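Local coordinates for ribonucleoside triphosphate reductase (Lactobacillus leichmannii, PDB 1L1L), which catalyses the vitamin B12-dependent reduction of ribonucleoside triphosphates to the corresponding 2'-deoxyribonucleotides as a class II, allosterically regulated monomeric enzyme, at residues S151-E156 against N306-A311; V450-Y455 against K534-N539. All blocks are in the same frame, centred on the assembly; numbering follows the deposited sequence.

Contact 1: S151-E156 against N306-A311; sequences SFLFDE and NLIGKA. Unlike the reference sequence in segment 151-156: Phe-152 (reference Cys).
Leu-153 and Phe-154 meet Ile-308 in a buried, wholly apolar helix-to-helix contact, helix 148-158 packing against helix 298-313 within the body of the enzyme. A single methyl group does most of the work. With CG1 of Ile-308 beside its backbone N (chi1 -66°), CG2 lies anti to that N and points at the side chains of the other helix. There it is met by two consecutive residues: Leu-153 brings CD2 to 3.8 Å from Ile-308 CG2, while Phe-154 CD1 lies only 3.4 Å from the same methyl, a tight approach for two apolar carbons. The methyl also sits 3.7 Å from Phe-154 CG, so it is gathered near the root of the ring, approaching at a slant. A chi2 of 4° lays the ring nearly in the plane of CA, CB and CG, with CD1 eclipsing CA, and CD1 is the ring atom closest to the methyl. The nearest pair of CA atoms, Phe-154 CA and Ile-308 CA, is 6.4 Å apart.

The setting is that of the alpha-beta barrel. Helix 148-158 joins strand 119-123 to strand 162-166, and helix 298-313 leads into strand 322-327; these three strands lie side by side and parallel, so the two helices belong to successive beta-alpha-beta crossovers, the second interrupted by a long insertion. Helices of that intervening region close over the contact: Asn-231 touches both Phe-154 and Ile-308, and Met-280 reaches Phe-154 and Ala-311. On helix 148-158, Asp-155 is engaged in salt bridges with Arg-224 and Lys-159.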
loop_
_atom_site.group_PDB
_atom_site.type_symbol
_atom_site.label_atom_id
_atom_site.label_comp_id
_atom_site.label_asym_id
_atom_site.label_seq_id
_atom_site.Cartn_x
_atom_site.Cartn_y
_atom_site.Cartn_z
ATOM N N SER A 151 -11.925 8.154 -12.586
ATOM C CA SER A 151 -12.832 7.044 -12.309
ATOM C C SER A 151 -12.019 5.832 -11.873
ATOM O O SER A 151 -12.434 5.087 -10.973
ATOM C CB SER A 151 -13.650 6.692 -13.553
ATOM O OG SER A 151 -14.565 7.730 -13.859
ATOM N N PHE A 152 -10.877 5.638 -12.530
ATOM C CA PHE A 152 -9.984 4.522 -12.224
ATOM C C PHE A 152 -9.502 4.673 -10.787
ATOM O O PHE A 152 -9.598 3.745 -9.976
ATOM C CB PHE A 152 -8.776 4.523 -13.163
ATOM C CG PHE A 152 -7.817 3.399 -12.901
ATOM C CD1 PHE A 152 -8.046 2.130 -13.444
ATOM C CD2 PHE A 152 -6.740 3.571 -12.036
ATOM C CE1 PHE A 152 -7.219 1.055 -13.123
ATOM C CE2 PHE A 152 -5.910 2.499 -11.708
ATOM C CZ PHE A 152 -6.150 1.242 -12.250
ATOM N N LEU A 153 -8.972 5.855 -10.472
ATOM C CA LEU A 153 -8.490 6.114 -9.123
ATOM C C LEU A 153 -9.598 5.944 -8.077
ATOM O O LEU A 153 -9.391 5.293 -7.045
ATOM C CB LEU A 153 -7.900 7.525 -9.042
ATOM C CG LEU A 153 -7.451 8.013 -7.666
ATOM C CD1 LEU A 153 -6.081 8.627 -7.770
ATOM C CD2 LEU A 153 -8.450 9.016 -7.143
ATOM N N PHE A 154 -10.766 6.529 -8.346
ATOM C CA PHE A 154 -11.927 6.474 -7.455
ATOM C C PHE A 154 -12.310 5.007 -7.179
ATOM O O PHE A 154 -12.534 4.597 -6.039
ATOM C CB PHE A 154 -13.101 7.203 -8.132
ATOM C CG PHE A 154 -14.244 7.580 -7.208
ATOM C CD1 PHE A 154 -14.183 7.366 -5.836
ATOM C CD2 PHE A 154 -15.386 8.187 -7.736
ATOM C CE1 PHE A 154 -15.232 7.743 -5.002
ATOM C CE2 PHE A 154 -16.441 8.570 -6.914
ATOM C CZ PHE A 154 -16.368 8.348 -5.539
ATOM N N ASP A 155 -12.357 4.222 -8.241
ATOM C CA ASP A 155 -12.743 2.810 -8.124
ATOM C C ASP A 155 -11.762 1.996 -7.265
ATOM O O ASP A 155 -12.158 1.376 -6.275
ATOM C CB ASP A 155 -12.885 2.209 -9.530
ATOM C CG ASP A 155 -13.446 0.791 -9.510
ATOM O OD1 ASP A 155 -14.389 0.549 -8.738
ATOM O OD2 ASP A 155 -12.946 -0.059 -10.275
ATOM N N GLU A 156 -10.484 2.026 -7.617
ATOM C CA GLU A 156 -9.481 1.277 -6.865
ATOM C C GLU A 156 -9.414 1.757 -5.420
ATOM O O GLU A 156 -9.193 0.962 -4.497
ATOM C CB GLU A 156 -8.118 1.390 -7.542
ATOM C CG GLU A 156 -8.072 0.812 -8.946
ATOM C CD GLU A 156 -8.656 -0.603 -9.040
ATOM O OE1 GLU A 156 -8.521 -1.378 -8.064
ATOM O OE2 GLU A 156 -9.236 -0.932 -10.101
ATOM N N ASN A 306 -7.375 14.394 -4.683
ATOM C CA ASN A 306 -7.351 14.479 -3.234
ATOM C C ASN A 306 -8.755 14.495 -2.651
ATOM O O ASN A 306 -9.005 13.868 -1.622
ATOM C CB ASN A 306 -6.620 15.742 -2.767
ATOM C CG ASN A 306 -5.124 15.717 -3.067
ATOM O OD1 ASN A 306 -4.402 16.655 -2.704
ATOM N ND2 ASN A 306 -4.645 14.647 -3.734
ATOM N N LEU A 307 -9.659 15.243 -3.289
ATOM C CA LEU A 307 -11.042 15.355 -2.826
ATOM C C LEU A 307 -11.708 13.978 -2.881
ATOM O O LEU A 307 -12.505 13.626 -2.012
ATOM C CB LEU A 307 -11.821 16.337 -3.702
ATOM C CG LEU A 307 -11.466 17.822 -3.512
ATOM C CD1 LEU A 307 -12.148 18.685 -4.583
ATOM C CD2 LEU A 307 -11.888 18.257 -2.119
ATOM N N ILE A 308 -11.371 13.229 -3.918
ATOM C CA ILE A 308 -11.901 11.879 -4.097
ATOM C C ILE A 308 -11.381 10.991 -2.959
ATOM O O ILE A 308 -12.163 10.330 -2.255
ATOM C CB ILE A 308 -11.470 11.313 -5.472
ATOM C CG1 ILE A 308 -12.139 12.120 -6.592
ATOM C CG2 ILE A 308 -11.838 9.817 -5.582
ATOM C CD1 ILE A 308 -11.739 11.714 -8.005
ATOM N N GLY A 309 -10.064 10.999 -2.766
ATOM C CA GLY A 309 -9.467 10.195 -1.716
ATOM C C GLY A 309 -10.073 10.547 -0.379
ATOM O O GLY A 309 -10.339 9.680 0.445
ATOM N N LYS A 310 -10.309 11.835 -0.163
ATOM C CA LYS A 310 -10.904 12.281 1.084
ATOM C C LYS A 310 -12.309 11.686 1.282
ATOM O O LYS A 310 -12.690 11.320 2.394
ATOM C CB LYS A 310 -11.014 13.810 1.100
ATOM C CG LYS A 310 -11.706 14.351 2.334
ATOM C CD LYS A 310 -12.066 15.817 2.168
ATOM C CE LYS A 310 -12.619 16.373 3.470
ATOM N NZ LYS A 310 -13.096 17.765 3.278
ATOM N N ALA A 311 -13.074 11.596 0.205
ATOM C CA ALA A 311 -14.440 11.076 0.305
ATOM C C ALA A 311 -14.459 9.578 0.658
ATOM O O ALA A 311 -15.400 9.088 1.293
ATOM C CB ALA A 311 -15.182 11.317 -1.005
#

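Contact 2: V450-Y455 against K534-N539; sequences VTFSPY and KTLGCN
Phe-452 extends from a loop toward Leu-536 and Cys-538, which meet the far end of its ring from two directions. Cys-538 comes in at the rim: its CB lies near the ring plane, 3.9 Å from Phe-452 CZ, and its SG stands 4.0 Å from that same carbon. Measured to the ring centroid, the sulfur of Cys-538 is 5.3 Å away and 80° off the normal of the Phe-452 ring, an edge-on sulfur-aromatic contact. The first torsion of Cys-538 (chi1 70°) folds SG between the backbone N and the carbonyl carbon, keeping the sulfur beside the ring. Leu-536 arrives on a slant, using one methyl alone: its CD1 is 3.8 Å from Phe-452 CE1. The backbones stay well apart, with 10.0 Å between Phe-452 CA and Cys-538 CA, and side chains alone span the gap.

Phe-452 is the third residue of a type I turn that runs from Val-450, the last residue of helix 436-450, to Ser-453. Val-450 O accepts the backbone N of Ser-453 at 2.9 Å and also the Ser-453 hydroxyl, which lies in the carbonyl plane. Arg-468 adds a cation-pi interaction with the Phe-452 ring and also bonds to Thr-451 OG1, tying the guanidinium group to two neighbouring residues of the turn.

Across the gap, Leu-536 is the last helical residue of helix 512-536. Gly-537 takes a positive phi of 79°, its N bonding back to Lys-534 O, while Cys-538 N reaches the carbonyl just before Lys-534. The arrangement is thus a loop aromatic whose outer end meets the two residues that flank the C-prime glycine of a Schellman motif.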
loop_
_atom_site.group_PDB
_atom_site.type_symbol
_atom_site.label_atom_id
_atom_site.label_comp_id
_atom_site.label_asym_id
_atom_site.label_seq_id
_atom_site.Cartn_x
_atom_site.Cartn_y
_atom_site.Cartn_z
ATOM N N VAL A 450 -1.511 -14.681 -8.840
ATOM C CA VAL A 450 -2.389 -13.535 -8.662
ATOM C C VAL A 450 -2.619 -12.836 -10.011
ATOM O O VAL A 450 -3.709 -12.329 -10.276
ATOM C CB VAL A 450 -1.784 -12.534 -7.637
ATOM C CG1 VAL A 450 -2.589 -11.245 -7.608
ATOM C CG2 VAL A 450 -1.775 -13.160 -6.256
ATOM N N THR A 451 -1.606 -12.830 -10.873
ATOM C CA THR A 451 -1.738 -12.180 -12.178
ATOM C C THR A 451 -2.786 -12.813 -13.101
ATOM O O THR A 451 -3.062 -12.288 -14.182
ATOM C CB THR A 451 -0.395 -12.130 -12.937
ATOM O OG1 THR A 451 -0.049 -13.439 -13.412
ATOM C CG2 THR A 451 0.702 -11.615 -12.035
ATOM N N PHE A 452 -3.365 -13.943 -12.692
ATOM C CA PHE A 452 -4.400 -14.577 -13.506
ATOM C C PHE A 452 -5.785 -14.356 -12.902
ATOM O O PHE A 452 -6.779 -14.914 -13.380
ATOM C CB PHE A 452 -4.134 -16.083 -13.676
ATOM C CG PHE A 452 -2.974 -16.397 -14.579
ATOM C CD1 PHE A 452 -1.676 -16.403 -14.091
ATOM C CD2 PHE A 452 -3.182 -16.675 -15.929
ATOM C CE1 PHE A 452 -0.599 -16.679 -14.927
ATOM C CE2 PHE A 452 -2.108 -16.953 -16.774
ATOM C CZ PHE A 452 -0.816 -16.956 -16.274
ATOM N N SER A 453 -5.857 -13.540 -11.854
ATOM C CA SER A 453 -7.138 -13.245 -11.215
ATOM C C SER A 453 -7.964 -12.310 -12.107
ATOM O O SER A 453 -7.455 -11.772 -13.089
ATOM C CB SER A 453 -6.913 -12.610 -9.836
ATOM O OG SER A 453 -6.059 -11.483 -9.923
ATOM N N PRO A 454 -9.256 -12.118 -11.786
ATOM C CA PRO A 454 -10.126 -11.242 -12.585
ATOM C C PRO A 454 -9.820 -9.755 -12.379
ATOM O O PRO A 454 -9.723 -9.296 -11.240
ATOM C CB PRO A 454 -11.528 -11.588 -12.083
ATOM C CG PRO A 454 -11.375 -12.958 -11.463
ATOM C CD PRO A 454 -10.048 -12.838 -10.775
ATOM N N TYR A 455 -9.662 -9.014 -13.471
ATOM C CA TYR A 455 -9.408 -7.570 -13.389
ATOM C C TYR A 455 -10.505 -6.820 -14.136
ATOM O O TYR A 455 -10.835 -7.171 -15.265
ATOM C CB TYR A 455 -8.039 -7.211 -13.974
ATOM C CG TYR A 455 -6.872 -7.665 -13.124
ATOM C CD1 TYR A 455 -6.234 -8.879 -13.376
ATOM C CD2 TYR A 455 -6.416 -6.893 -12.048
ATOM C CE1 TYR A 455 -5.172 -9.318 -12.588
ATOM C CE2 TYR A 455 -5.347 -7.328 -11.246
ATOM C CZ TYR A 455 -4.731 -8.549 -11.527
ATOM O OH TYR A 455 -3.684 -9.022 -10.749
ATOM N N LYS A 534 7.153 -20.980 -18.344
ATOM C CA LYS A 534 7.165 -22.005 -19.378
ATOM C C LYS A 534 5.954 -22.922 -19.184
ATOM O O LYS A 534 5.122 -23.071 -20.079
ATOM C CB LYS A 534 8.462 -22.816 -19.289
ATOM C CG LYS A 534 8.494 -24.056 -20.183
ATOM C CD LYS A 534 8.178 -23.691 -21.625
ATOM C CE LYS A 534 8.162 -24.906 -22.543
ATOM N NZ LYS A 534 7.759 -24.502 -23.920
ATOM N N THR A 535 5.860 -23.519 -18.000
ATOM C CA THR A 535 4.768 -24.424 -17.664
ATOM C C THR A 535 3.388 -23.847 -17.972
ATOM O O THR A 535 2.530 -24.528 -18.534
ATOM C CB THR A 535 4.802 -24.793 -16.170
ATOM O OG1 THR A 535 5.990 -25.537 -15.880
ATOM C CG2 THR A 535 3.598 -25.607 -15.811
ATOM N N LEU A 536 3.173 -22.593 -17.586
ATOM C CA LEU A 536 1.893 -21.937 -17.811
ATOM C C LEU A 536 1.754 -21.408 -19.230
ATOM O O LEU A 536 0.643 -21.236 -19.734
ATOM C CB LEU A 536 1.715 -20.784 -16.821
ATOM C CG LEU A 536 1.630 -21.188 -15.353
ATOM C CD1 LEU A 536 1.378 -19.949 -14.506
ATOM C CD2 LEU A 536 0.506 -22.195 -15.170
ATOM N N GLY A 537 2.889 -21.145 -19.865
ATOM C CA GLY A 537 2.875 -20.633 -21.222
ATOM C C GLY A 537 2.582 -19.145 -21.323
ATOM O O GLY A 537 2.093 -18.683 -22.353
ATOM N N CYS A 538 2.876 -18.392 -20.265
ATOM C CA CYS A 538 2.637 -16.943 -20.264
ATOM C C CYS A 538 3.967 -16.211 -20.353
ATOM O O CYS A 538 5.022 -16.834 -20.411
ATOM C CB CYS A 538 1.942 -16.517 -18.972
ATOM S SG CYS A 538 3.022 -16.646 -17.516
ATOM N N ASN A 539 3.915 -14.882 -20.346
ATOM C CA ASN A 539 5.126 -14.074 -20.406
ATOM C C ASN A 539 5.861 -14.127 -19.076
ATOM O O ASN A 539 5.247 -14.325 -18.028
ATOM C CB ASN A 539 4.770 -12.624 -20.724
ATOM C CG ASN A 539 4.212 -12.461 -22.112
ATOM O OD1 ASN A 539 4.891 -12.751 -23.092
ATOM N ND2 ASN A 539 2.965 -12.006 -22.208
#

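In the fold
Contact 1 is buried, its centre about 15 Å from the centre of the chain, and joins two regular helices through aliphatic and aromatic carbon alone. Contact 2 lies at the surface, its centre about 22 Å from the centre of the chain; it joins the loop after helix 436-450 to the C-terminal end of helix 512-536 and adds a cysteine sulfur at the ring edge, with Arg-468 from outside supplying a cation-pi partner. The two share no helix and do not touch. Their surroundings meet nonetheless: Trp-457, just after the loop of contact 2, hydrogen-bonds Asp-155 and packs edge-to-face with Phe-152, and Asp-114 lies near Glu-156 and bonds the Pro-454 backbone.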